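Local structure of N-acetyl-beta-D glucosaminidase (Rhizomucor miehei CAU432, 4ZM6) at residues A[236-241]-A[248-253]; A[198-201]-A[207-210]; A[837-842]-A[847-852]. The protein combines a glycoside hydrolase family 3 beta-N-acetylglucosaminidase with a GCN5-related glucosamine N-acetyltransferase region that binds acetyl coenzyme A. One frame throughout, in Å; residues are numbered along the deposited sequence.

Interactions 1 and 2 belong to the same glycoside hydrolase family 3 region and touch each other: the ring of His-237 in interaction 1 packs on Asn-199 and Thr-201 of interaction 2, their centres being 13 Å apart. Interaction 2 brackets helix 202-207, and interaction 1 packs on it through Phe-238. Interaction 1 is a surface contact that joins one amide-carboxylate hydrogen bond to a small apolar patch, whereas interaction 2, partly buried, rests on a lysine-glutamate salt bridge. Interaction 3 lies about 67 Å from interaction 1, between centres, in the C-terminal acetyltransferase-like part. It is also partly buried, but there a helix meets a strand through one backbone hydrogen bond and largely apolar side chains.

Interaction 1. Residues A[236-241]-A[248-253]; sequences PHFNKD and PEIVRD
An Asx turn built on Asn-239 faces Glu-249 just ahead of helix 251-258, both lying in the connection that follows strand 227-230 of the family 3 TIM-barrel-type domain. The amide of Asn-239 works at both ends. OD1 accepts from Asp-241 N at 2.7 Å, which makes the turn, and also from the backbone N of Val-242. ND2 donates to Glu-249 OE2 at 2.9 Å in a nearly straight bond (168°). A first torsion of -177° carries the Asn-239 amide across to the glutamate, whose chain is bent at chi2. The amide and carboxylate planes stand almost perpendicular (89°), and ND2 comes in from above the carboxylate plane.

Beside this polar link, Glu-249 CG lies 3.4 Å from Phe-238 O. Ile-250 brings CD1 to Phe-238 CB at 3.7 Å and reaches CG of the ring obliquely, while that ring also rests on Leu-202 and Leu-205 of helix 202-207. The buried isoleucine and the phenylalanine ring suit this apolar patch, the amide and carboxylate the hydrogen-bonded part. Since OD1 faces backbone N-H groups and ND2 a carboxylate oxygen, this flip of the amide is favoured, and the turn is tied to the residues leading into the helix.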
ATOM      1  N   PRO A 236     -24.885  -5.934  12.294  1.00 72.11           N
ATOM      2  CA  PRO A 236     -25.198  -5.684  13.705  1.00 71.63           C
ATOM      3  C   PRO A 236     -24.306  -4.653  14.396  1.00 70.64           C
ATOM      4  O   PRO A 236     -24.798  -3.898  15.233  1.00 71.95           O
ATOM      5  CB  PRO A 236     -25.024  -7.063  14.349  1.00 71.11           C
ATOM      6  CG  PRO A 236     -25.328  -8.019  13.255  1.00 71.46           C
ATOM      7  CD  PRO A 236     -24.759  -7.378  12.021  1.00 72.84           C
ATOM      8  N   HIS A 237     -23.019  -4.615  14.048  1.00 69.71           N
ATOM      9  CA  HIS A 237     -22.094  -3.632  14.626  1.00 69.44           C
ATOM     10  C   HIS A 237     -22.346  -2.193  14.152  1.00 68.41           C
ATOM     11  O   HIS A 237     -21.758  -1.262  14.694  1.00 67.08           O
ATOM     12  CB  HIS A 237     -20.640  -4.008  14.331  1.00 70.29           C
ATOM     13  CG  HIS A 237     -20.161  -5.226  15.061  1.00 73.18           C
ATOM     14  ND1 HIS A 237     -20.060  -6.465  14.459  1.00 75.73           N
ATOM     15  CD2 HIS A 237     -19.735  -5.391  16.335  1.00 73.35           C
ATOM     16  CE1 HIS A 237     -19.599  -7.340  15.334  1.00 74.79           C
ATOM     17  NE2 HIS A 237     -19.393  -6.715  16.480  1.00 75.56           N
ATOM     18  N   PHE A 238     -23.197  -2.018  13.140  1.00 69.43           N
ATOM     19  CA  PHE A 238     -23.563  -0.688  12.630  1.00 70.81           C
ATOM     20  C   PHE A 238     -25.038  -0.384  12.884  1.00 71.76           C
ATOM     21  O   PHE A 238     -25.375   0.651  13.456  1.00 71.85           O
ATOM     22  CB  PHE A 238     -23.282  -0.599  11.125  1.00 69.41           C
ATOM     23  CG  PHE A 238     -21.828  -0.723  10.764  1.00 65.63           C
ATOM     24  CD1 PHE A 238     -21.202  -1.964  10.762  1.00 63.89           C
ATOM     25  CD2 PHE A 238     -21.090   0.399  10.413  1.00 64.77           C
ATOM     26  CE1 PHE A 238     -19.866  -2.083  10.429  1.00 63.05           C
ATOM     27  CE2 PHE A 238     -19.753   0.286  10.077  1.00 64.08           C
ATOM     28  CZ  PHE A 238     -19.140  -0.957  10.086  1.00 63.06           C
ATOM     29  N   ASN A 239     -25.907  -1.280  12.424  1.00 73.82           N
ATOM     30  CA  ASN A 239     -27.345  -1.167  12.650  1.00 75.47           C
ATOM     31  C   ASN A 239     -27.990  -2.550  12.645  1.00 80.44           C
ATOM     32  O   ASN A 239     -28.047  -3.216  11.604  1.00 80.91           O
ATOM     33  CB  ASN A 239     -27.990  -0.279  11.583  1.00 73.29           C
ATOM     34  CG  ASN A 239     -29.476  -0.065  11.816  1.00 70.13           C
ATOM     35  OD1 ASN A 239     -30.199  -0.981  12.211  1.00 68.13           O
ATOM     36  ND2 ASN A 239     -29.939   1.150  11.559  1.00 68.93           N
ATOM     37  N   LYS A 240     -28.477  -2.963  13.815  1.00 84.29           N
ATOM     38  CA  LYS A 240     -29.063  -4.293  14.000  1.00 85.40           C
ATOM     39  C   LYS A 240     -30.582  -4.315  13.787  1.00 81.79           C
ATOM     40  O   LYS A 240     -31.191  -5.382  13.799  1.00 75.75           O
ATOM     41  CB  LYS A 240     -28.710  -4.838  15.391  1.00 88.89           C
ATOM     42  CG  LYS A 240     -29.464  -4.188  16.545  1.00 92.29           C
ATOM     43  CD  LYS A 240     -28.694  -4.283  17.854  1.00 94.28           C
ATOM     44  CE  LYS A 240     -27.598  -3.231  17.940  1.00 96.26           C
ATOM     45  NZ  LYS A 240     -26.960  -3.205  19.285  1.00 96.96           N
ATOM     46  N   ASP A 241     -31.185  -3.145  13.588  1.00 81.85           N
ATOM     47  CA  ASP A 241     -32.626  -3.053  13.357  1.00 83.61           C
ATOM     48  C   ASP A 241     -32.990  -3.269  11.890  1.00 84.04           C
ATOM     49  O   ASP A 241     -33.938  -3.994  11.587  1.00 82.03           O
ATOM     50  CB  ASP A 241     -33.161  -1.694  13.821  1.00 84.53           C
ATOM     51  CG  ASP A 241     -32.977  -1.467  15.315  1.00 85.95           C
ATOM     52  OD1 ASP A 241     -32.930  -2.456  16.083  1.00 85.11           O
ATOM     53  OD2 ASP A 241     -32.886  -0.290  15.721  1.00 85.00           O
ATOM     54  N   PRO A 248     -28.866   4.564   7.904  1.00 72.29           N
ATOM     55  CA  PRO A 248     -27.990   5.726   7.712  1.00 72.84           C
ATOM     56  C   PRO A 248     -26.558   5.507   8.221  1.00 72.48           C
ATOM     57  O   PRO A 248     -25.650   6.236   7.821  1.00 74.21           O
ATOM     58  CB  PRO A 248     -28.686   6.827   8.519  1.00 72.21           C
ATOM     59  CG  PRO A 248     -29.410   6.095   9.590  1.00 72.85           C
ATOM     60  CD  PRO A 248     -29.867   4.809   8.958  1.00 73.70           C
ATOM     61  N   GLU A 249     -26.364   4.515   9.087  1.00 71.06           N
ATOM     62  CA  GLU A 249     -25.032   4.173   9.584  1.00 71.75           C
ATOM     63  C   GLU A 249     -24.146   3.633   8.464  1.00 69.00           C
ATOM     64  O   GLU A 249     -22.923   3.776   8.505  1.00 69.67           O
ATOM     65  CB  GLU A 249     -25.112   3.141  10.717  1.00 74.10           C
ATOM     66  CG  GLU A 249     -25.776   3.643  11.994  1.00 74.88           C
ATOM     67  CD  GLU A 249     -27.285   3.471  12.007  1.00 75.80           C
ATOM     68  OE1 GLU A 249     -27.883   3.656  13.086  1.00 76.35           O
ATOM     69  OE2 GLU A 249     -27.876   3.160  10.947  1.00 76.39           O
ATOM     70  N   ILE A 250     -24.770   3.004   7.473  1.00 66.30           N
ATOM     71  CA  ILE A 250     -24.058   2.448   6.327  1.00 64.11           C
ATOM     72  C   ILE A 250     -23.977   3.448   5.175  1.00 64.19           C
ATOM     73  O   ILE A 250     -22.916   3.646   4.595  1.00 65.90           O
ATOM     74  CB  ILE A 250     -24.751   1.165   5.829  1.00 62.47           C
ATOM     75  CG1 ILE A 250     -24.781   0.099   6.938  1.00 60.21           C
ATOM     76  CG2 ILE A 250     -24.080   0.639   4.565  1.00 63.10           C
ATOM     77  CD1 ILE A 250     -23.427  -0.368   7.417  1.00 59.94           C
ATOM     78  N   VAL A 251     -25.099   4.075   4.844  1.00 64.86           N
ATOM     79  CA  VAL A 251     -25.163   4.943   3.672  1.00 65.96           C
ATOM     80  C   VAL A 251     -24.530   6.311   3.942  1.00 67.73           C
ATOM     81  O   VAL A 251     -23.545   6.664   3.305  1.00 70.53           O
ATOM     82  CB  VAL A 251     -26.612   5.109   3.167  1.00 65.54           C
ATOM     83  CG1 VAL A 251     -26.659   6.022   1.947  1.00 66.38           C
ATOM     84  CG2 VAL A 251     -27.214   3.749   2.838  1.00 64.93           C
ATOM     85  N   ARG A 252     -25.085   7.072   4.883  1.00 67.60           N
ATOM     86  CA  ARG A 252     -24.596   8.431   5.154  1.00 68.70           C
ATOM     87  C   ARG A 252     -23.250   8.415   5.870  1.00 68.83           C
ATOM     88  O   ARG A 252     -22.268   8.977   5.383  1.00 67.62           O
ATOM     89  CB  ARG A 252     -25.610   9.224   5.989  1.00 68.90           C
ATOM     90  N   ASP A 253     -23.218   7.756   7.023  1.00 68.50           N
ATOM     91  CA  ASP A 253     -22.051   7.778   7.905  1.00 66.87           C
ATOM     92  C   ASP A 253     -20.801   7.168   7.283  1.00 64.49           C
ATOM     93  O   ASP A 253     -19.692   7.645   7.521  1.00 64.63           O
ATOM     94  CB  ASP A 253     -22.361   7.046   9.216  1.00 67.72           C
ATOM     95  CG  ASP A 253     -23.436   7.734  10.031  1.00 69.59           C
ATOM     96  OD1 ASP A 253     -23.961   8.775   9.573  1.00 69.80           O
ATOM     97  OD2 ASP A 253     -23.757   7.226  11.130  1.00 70.22           O
TER

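Interaction 2. Residues A[198-201]-A[207-210]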
ATOM      1  N   ILE A 198     -23.940  -9.863   8.089  1.00 78.01           N
ATOM      2  CA  ILE A 198     -22.493  -9.656   8.092  1.00 76.82           C
ATOM      3  C   ILE A 198     -22.110  -9.124   9.471  1.00 73.78           C
ATOM      4  O   ILE A 198     -22.253  -7.934   9.754  1.00 70.05           O
ATOM      5  CB  ILE A 198     -22.048  -8.661   6.992  1.00 79.10           C
ATOM      6  CG1 ILE A 198     -22.598  -9.078   5.618  1.00 80.48           C
ATOM      7  CG2 ILE A 198     -20.529  -8.543   6.959  1.00 78.49           C
ATOM      8  CD1 ILE A 198     -22.243 -10.488   5.186  1.00 80.78           C
ATOM      9  N   ASN A 199     -21.643 -10.027  10.329  1.00 74.11           N
ATOM     10  CA  ASN A 199     -21.309  -9.693  11.708  1.00 73.68           C
ATOM     11  C   ASN A 199     -19.846  -9.283  11.801  1.00 71.07           C
ATOM     12  O   ASN A 199     -19.014 -10.036  12.308  1.00 70.71           O
ATOM     13  CB  ASN A 199     -21.613 -10.886  12.629  1.00 74.90           C
ATOM     14  CG  ASN A 199     -21.561 -10.522  14.103  1.00 78.12           C
ATOM     15  OD1 ASN A 199     -22.062  -9.473  14.518  1.00 80.39           O
ATOM     16  ND2 ASN A 199     -20.961 -11.395  14.907  1.00 78.42           N
ATOM     17  N   LYS A 200     -19.543  -8.086  11.299  1.00 68.68           N
ATOM     18  CA  LYS A 200     -18.168  -7.586  11.244  1.00 66.54           C
ATOM     19  C   LYS A 200     -18.082  -6.132  11.662  1.00 66.65           C
ATOM     20  O   LYS A 200     -19.011  -5.352  11.429  1.00 65.06           O
ATOM     21  CB  LYS A 200     -17.605  -7.706   9.830  1.00 66.71           C
ATOM     22  CG  LYS A 200     -17.651  -9.107   9.250  1.00 66.39           C
ATOM     23  CD  LYS A 200     -16.765  -9.229   8.025  1.00 64.50           C
ATOM     24  CE  LYS A 200     -17.072 -10.496   7.248  1.00 63.61           C
ATOM     25  NZ  LYS A 200     -15.926 -10.912   6.399  1.00 63.95           N
ATOM     26  N   THR A 201     -16.949  -5.781  12.266  1.00 67.30           N
ATOM     27  CA  THR A 201     -16.651  -4.405  12.649  1.00 66.82           C
ATOM     28  C   THR A 201     -16.022  -3.667  11.474  1.00 64.02           C
ATOM     29  O   THR A 201     -15.623  -4.285  10.480  1.00 60.03           O
ATOM     30  CB  THR A 201     -15.682  -4.346  13.852  1.00 68.78           C
ATOM     31  OG1 THR A 201     -14.534  -5.167  13.593  1.00 69.44           O
ATOM     32  CG2 THR A 201     -16.368  -4.824  15.125  1.00 68.37           C
ATOM     33  N   LYS A 207     -10.188  -4.546   6.121  1.00 54.35           N
ATOM     34  CA  LYS A 207      -9.161  -5.496   5.692  1.00 54.27           C
ATOM     35  C   LYS A 207      -9.545  -6.275   4.420  1.00 54.80           C
ATOM     36  O   LYS A 207      -8.657  -6.689   3.676  1.00 55.18           O
ATOM     37  CB  LYS A 207      -8.790  -6.456   6.833  1.00 51.16           C
ATOM     38  N   THR A 208     -10.843  -6.469   4.160  1.00 55.23           N
ATOM     39  CA  THR A 208     -11.272  -7.223   2.967  1.00 56.46           C
ATOM     40  C   THR A 208     -12.429  -6.576   2.194  1.00 54.31           C
ATOM     41  O   THR A 208     -12.250  -6.152   1.052  1.00 52.83           O
ATOM     42  CB  THR A 208     -11.650  -8.693   3.305  1.00 58.07           C
ATOM     43  OG1 THR A 208     -12.886  -8.733   4.026  1.00 61.02           O
ATOM     44  CG2 THR A 208     -10.561  -9.385   4.135  1.00 57.91           C
ATOM     45  N   GLU A 209     -13.609  -6.519   2.805  1.00 54.02           N
ATOM     46  CA  GLU A 209     -14.828  -6.099   2.102  1.00 54.43           C
ATOM     47  C   GLU A 209     -14.681  -4.760   1.384  1.00 53.24           C
ATOM     48  O   GLU A 209     -15.044  -4.636   0.216  1.00 54.46           O
ATOM     49  CB  GLU A 209     -16.025  -6.020   3.059  1.00 56.13           C
ATOM     50  CG  GLU A 209     -16.867  -7.287   3.151  1.00 58.93           C
ATOM     51  CD  GLU A 209     -16.265  -8.364   4.041  1.00 60.45           C
ATOM     52  OE1 GLU A 209     -15.181  -8.145   4.613  1.00 60.52           O
ATOM     53  OE2 GLU A 209     -16.887  -9.438   4.176  1.00 63.33           O
ATOM     54  N   LEU A 210     -14.146  -3.769   2.090  1.00 50.57           N
ATOM     55  CA  LEU A 210     -14.101  -2.401   1.585  1.00 48.09           C
ATOM     56  C   LEU A 210     -12.854  -2.084   0.748  1.00 46.50           C
ATOM     57  O   LEU A 210     -12.790  -1.022   0.125  1.00 45.27           O
ATOM     58  CB  LEU A 210     -14.228  -1.412   2.747  1.00 47.39           C
ATOM     59  CG  LEU A 210     -15.574  -1.426   3.474  1.00 47.97           C
ATOM     60  CD1 LEU A 210     -15.480  -0.732   4.823  1.00 48.74           C
ATOM     61  CD2 LEU A 210     -16.661  -0.779   2.627  1.00 47.99           C
TER
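Lys-200 and Glu-209 form a salt bridge across helix 202-207: Lys-200 precedes the helix and Glu-209 follows it, within the glycoside hydrolase family 3 N-terminal region. NZ of Lys-200 donates to Glu-209 OE2 at 2.8 Å, and OE2 accepts through its syn lone pair, on the side of OE1, which itself lies 3.4 Å from NZ. The lysine chain is extended beyond CG and carries its ammonium group out from the loop, while the glutamate bends at chi2 (79°); the two chains cross at about a right angle.

The ammonium group has a second carboxylate partner, Asp-186 OD2, in a salt bridge of its own. Asp-186 also touches the Glu-209 side chain and belongs to the loop after strand 178-181, the loop that in bacterial family 3 glucosaminidases carries the catalytic Asp-His pair. A long, flexible lysine suits this place because it can reach both acids at once.

The neighbouring backbone is organised too. Asn-199 centres an inverse gamma turn, closed by a weak bond from Lys-200 N to Ile-198 O at 3.1 Å. Thr-201 takes the N-cap position of the helix, and its N is hydrogen-bonded to Glu-204 OE2.

The lysine nitrogen is thus shared by two carboxylates and, with Glu-209 buried, its charge would probably balance theirs. It ties an earlier part of its own loop, at Asp-186, to the chain after helix 202-207, at Glu-209.

Interaction 3. Residues A[837-842]-A[847-852]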
ATOM      1  N   GLU A 837       8.513  14.281 -39.779  1.00 68.71           N
ATOM      2  CA  GLU A 837       7.735  13.763 -40.905  1.00 71.13           C
ATOM      3  C   GLU A 837       8.041  14.442 -42.244  1.00 71.68           C
ATOM      4  O   GLU A 837       7.972  13.793 -43.287  1.00 74.21           O
ATOM      5  CB  GLU A 837       6.243  13.889 -40.604  1.00 71.46           C
ATOM      6  CG  GLU A 837       5.834  13.276 -39.277  1.00 72.62           C
ATOM      7  CD  GLU A 837       4.338  13.062 -39.173  1.00 76.08           C
ATOM      8  OE1 GLU A 837       3.716  13.691 -38.291  1.00 77.25           O
ATOM      9  OE2 GLU A 837       3.783  12.271 -39.974  1.00 76.24           O
ATOM     10  N   LEU A 838       8.360  15.735 -42.222  1.00 71.91           N
ATOM     11  CA  LEU A 838       8.627  16.489 -43.452  1.00 72.91           C
ATOM     12  C   LEU A 838       9.995  16.118 -44.025  1.00 74.43           C
ATOM     13  O   LEU A 838      10.959  16.877 -43.919  1.00 72.09           O
ATOM     14  CB  LEU A 838       8.518  18.002 -43.193  1.00 73.17           C
ATOM     15  CG  LEU A 838       7.124  18.663 -43.231  1.00 74.21           C
ATOM     16  CD1 LEU A 838       5.958  17.678 -43.146  1.00 75.43           C
ATOM     17  CD2 LEU A 838       7.006  19.722 -42.139  1.00 73.31           C
ATOM     18  N   LEU A 839      10.052  14.942 -44.646  1.00 76.34           N
ATOM     19  CA  LEU A 839      11.309  14.367 -45.129  1.00 78.41           C
ATOM     20  C   LEU A 839      11.919  15.140 -46.292  1.00 81.53           C
ATOM     21  O   LEU A 839      13.140  15.158 -46.440  1.00 85.74           O
ATOM     22  CB  LEU A 839      11.117  12.897 -45.527  1.00 78.35           C
ATOM     23  CG  LEU A 839      11.372  11.828 -44.453  1.00 79.19           C
ATOM     24  CD1 LEU A 839      10.970  12.284 -43.055  1.00 78.67           C
ATOM     25  CD2 LEU A 839      10.656  10.534 -44.824  1.00 78.63           C
ATOM     26  N   ASP A 840      11.080  15.765 -47.115  1.00 81.96           N
ATOM     27  CA  ASP A 840      11.571  16.576 -48.233  1.00 82.33           C
ATOM     28  C   ASP A 840      12.208  17.885 -47.762  1.00 79.42           C
ATOM     29  O   ASP A 840      13.097  18.419 -48.424  1.00 78.13           O
ATOM     30  CB  ASP A 840      10.444  16.857 -49.238  1.00 82.66           C
ATOM     31  CG  ASP A 840      10.073  15.627 -50.056  1.00 82.78           C
ATOM     32  OD1 ASP A 840      10.963  14.783 -50.301  1.00 78.46           O
ATOM     33  OD2 ASP A 840       8.893  15.505 -50.455  1.00 84.27           O
ATOM     34  N   PHE A 841      11.750  18.386 -46.618  1.00 76.61           N
ATOM     35  CA  PHE A 841      12.328  19.572 -45.994  1.00 74.16           C
ATOM     36  C   PHE A 841      13.772  19.324 -45.564  1.00 73.64           C
ATOM     37  O   PHE A 841      14.668  20.102 -45.892  1.00 76.00           O
ATOM     38  CB  PHE A 841      11.490  19.959 -44.779  1.00 73.19           C
ATOM     39  CG  PHE A 841      11.972  21.184 -44.068  1.00 73.74           C
ATOM     40  CD1 PHE A 841      12.948  21.093 -43.085  1.00 74.42           C
ATOM     41  CD2 PHE A 841      11.432  22.424 -44.361  1.00 75.02           C
ATOM     42  CE1 PHE A 841      13.384  22.220 -42.416  1.00 75.24           C
ATOM     43  CE2 PHE A 841      11.860  23.555 -43.694  1.00 76.95           C
ATOM     44  CZ  PHE A 841      12.840  23.454 -42.720  1.00 76.76           C
ATOM     45  N   TYR A 842      13.987  18.241 -44.822  1.00 70.32           N
ATOM     46  CA  TYR A 842      15.314  17.902 -44.312  1.00 68.59           C
ATOM     47  C   TYR A 842      16.193  17.212 -45.362  1.00 71.45           C
ATOM     48  O   TYR A 842      17.398  17.053 -45.155  1.00 71.21           O
ATOM     49  CB  TYR A 842      15.203  17.027 -43.058  1.00 66.59           C
ATOM     50  CG  TYR A 842      14.619  17.742 -41.857  1.00 64.30           C
ATOM     51  CD1 TYR A 842      15.389  18.620 -41.106  1.00 62.29           C
ATOM     52  CD2 TYR A 842      13.297  17.533 -41.466  1.00 63.88           C
ATOM     53  CE1 TYR A 842      14.860  19.275 -40.004  1.00 61.19           C
ATOM     54  CE2 TYR A 842      12.761  18.183 -40.364  1.00 61.40           C
ATOM     55  CZ  TYR A 842      13.548  19.053 -39.639  1.00 60.35           C
ATOM     56  OH  TYR A 842      13.028  19.700 -38.547  1.00 60.32           O
ATOM     57  N   TYR A 847      19.836  15.333 -44.971  1.00 62.57           N
ATOM     58  CA  TYR A 847      19.311  14.302 -44.058  1.00 62.89           C
ATOM     59  C   TYR A 847      18.499  13.241 -44.801  1.00 63.39           C
ATOM     60  O   TYR A 847      17.516  13.560 -45.468  1.00 64.71           O
ATOM     61  CB  TYR A 847      18.447  14.915 -42.952  1.00 60.02           C
ATOM     62  CG  TYR A 847      19.219  15.707 -41.926  1.00 57.98           C
ATOM     63  CD1 TYR A 847      19.981  15.066 -40.956  1.00 57.04           C
ATOM     64  CD2 TYR A 847      19.178  17.095 -41.920  1.00 56.99           C
ATOM     65  CE1 TYR A 847      20.689  15.790 -40.015  1.00 57.09           C
ATOM     66  CE2 TYR A 847      19.879  17.830 -40.985  1.00 55.92           C
ATOM     67  CZ  TYR A 847      20.634  17.179 -40.035  1.00 56.45           C
ATOM     68  OH  TYR A 847      21.332  17.923 -39.113  1.00 54.51           O
ATOM     69  N   LYS A 848      18.926  11.985 -44.685  1.00 63.06           N
ATOM     70  CA  LYS A 848      18.140  10.846 -45.152  1.00 62.89           C
ATOM     71  C   LYS A 848      17.627  10.081 -43.932  1.00 62.99           C
ATOM     72  O   LYS A 848      18.180  10.220 -42.838  1.00 65.87           O
ATOM     73  CB  LYS A 848      18.968   9.956 -46.084  1.00 61.95           C
ATOM     74  CG  LYS A 848      20.016   9.073 -45.422  1.00 62.70           C
ATOM     75  CD  LYS A 848      20.978   8.532 -46.475  1.00 64.63           C
ATOM     76  CE  LYS A 848      21.404   7.097 -46.206  1.00 66.03           C
ATOM     77  NZ  LYS A 848      22.368   7.002 -45.079  1.00 67.03           N
ATOM     78  N   THR A 849      16.571   9.287 -44.108  1.00 60.96           N
ATOM     79  CA  THR A 849      15.891   8.679 -42.954  1.00 57.63           C
ATOM     80  C   THR A 849      16.744   7.538 -42.401  1.00 54.84           C
ATOM     81  O   THR A 849      17.380   6.802 -43.153  1.00 52.51           O
ATOM     82  CB  THR A 849      14.446   8.173 -43.242  1.00 56.64           C
ATOM     83  OG1 THR A 849      14.458   6.764 -43.475  1.00 53.80           O
ATOM     84  CG2 THR A 849      13.787   8.889 -44.424  1.00 57.11           C
ATOM     85  N   TRP A 850      16.750   7.417 -41.079  1.00 52.40           N
ATOM     86  CA  TRP A 850      17.645   6.511 -40.380  1.00 50.18           C
ATOM     87  C   TRP A 850      16.881   5.317 -39.823  1.00 50.78           C
ATOM     88  O   TRP A 850      17.281   4.168 -40.015  1.00 48.99           O
ATOM     89  CB  TRP A 850      18.346   7.265 -39.248  1.00 49.22           C
ATOM     90  CG  TRP A 850      19.231   6.401 -38.431  1.00 48.26           C
ATOM     91  CD1 TRP A 850      20.277   5.655 -38.876  1.00 48.01           C
ATOM     92  CD2 TRP A 850      19.147   6.180 -37.020  1.00 47.35           C
ATOM     93  NE1 TRP A 850      20.854   4.978 -37.829  1.00 48.35           N
ATOM     94  CE2 TRP A 850      20.178   5.283 -36.677  1.00 48.06           C
ATOM     95  CE3 TRP A 850      18.298   6.650 -36.013  1.00 47.62           C
ATOM     96  CZ2 TRP A 850      20.389   4.848 -35.366  1.00 48.39           C
ATOM     97  CZ3 TRP A 850      18.509   6.218 -34.707  1.00 48.46           C
ATOM     98  CH2 TRP A 850      19.547   5.327 -34.398  1.00 47.90           C
ATOM     99  N   ARG A 851      15.800   5.605 -39.105  1.00 50.76           N
ATOM    100  CA  ARG A 851      14.922   4.582 -38.558  1.00 51.24           C
ATOM    101  C   ARG A 851      13.494   5.122 -38.538  1.00 53.71           C
ATOM    102  O   ARG A 851      13.289   6.336 -38.445  1.00 54.06           O
ATOM    103  CB  ARG A 851      15.351   4.208 -37.135  1.00 50.54           C
ATOM    104  CG  ARG A 851      16.743   3.609 -37.003  1.00 49.09           C
ATOM    105  CD  ARG A 851      16.802   2.179 -37.511  1.00 48.76           C
ATOM    106  NE  ARG A 851      18.168   1.650 -37.537  1.00 48.29           N
ATOM    107  CZ  ARG A 851      18.862   1.271 -36.464  1.00 47.86           C
ATOM    108  NH1 ARG A 851      18.339   1.362 -35.249  1.00 49.14           N
ATOM    109  NH2 ARG A 851      20.094   0.799 -36.599  1.00 47.59           N
ATOM    110  N   SER A 852      12.510   4.223 -38.611  1.00 55.39           N
ATOM    111  CA  SER A 852      11.095   4.620 -38.603  1.00 56.22           C
ATOM    112  C   SER A 852      10.334   3.990 -37.438  1.00 53.57           C
ATOM    113  O   SER A 852      10.676   2.901 -36.975  1.00 53.92           O
ATOM    114  CB  SER A 852      10.429   4.250 -39.932  1.00 57.23           C
ATOM    115  OG  SER A 852      11.143   4.796 -41.033  1.00 58.25           O
TER
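Leu-839 and Tyr-842 of the short helix 839-843 lie against Thr-849 and Tyr-847 of strand 847-857, in the C-terminal acetyltransferase-like part of GNAT type. The helix links strand 830-836 to strand 847-857 in a beta-alpha-beta crossover, and strand 686-692, from the first acetyltransferase range, runs antiparallel between the two.

Along the first segment, Leu-838 centres an inverse gamma turn with a weak bond from Leu-839 N to Glu-837 O, which leads the chain into the helix. Leu-839 then sends CD2 to Thr-849 CG2 at 3.6 Å, the two side chains meeting at about a right angle, and also packs on His-687 and Leu-689. A threonine fits here because its methyl can face the leucine while its branched carbon suits a strand. Phe-841 places CD1 over the centre of the Tyr-842 ring, 3.7 Å above its plane, covering one face.

The two tyrosines share the larger part of the contact about equally. The Tyr-842 ring is buried among Leu-689, Val-833, Val-836 and Val-800, with CG anti to the carbonyl carbon (chi1 -68°), a torsion that turns the ring onto strands 686-692, 794-802 and 830-836. The backbone O of Tyr-842 accepts from Tyr-847 N at 3.0 Å and ties the backbone of the helix to that of the strand. The same oxygen lies in the plane of the Tyr-847 ring, at its edge. Although that tyrosine is buried, its hydroxyl has polar partners: Tyr-847 OH is hydrogen-bonded to Ser-831 OG and Asn-820 OD1. Between the two tyrosines, the closest side-chain approach is Tyr-842 CB to Tyr-847 CB, 3.9 Å.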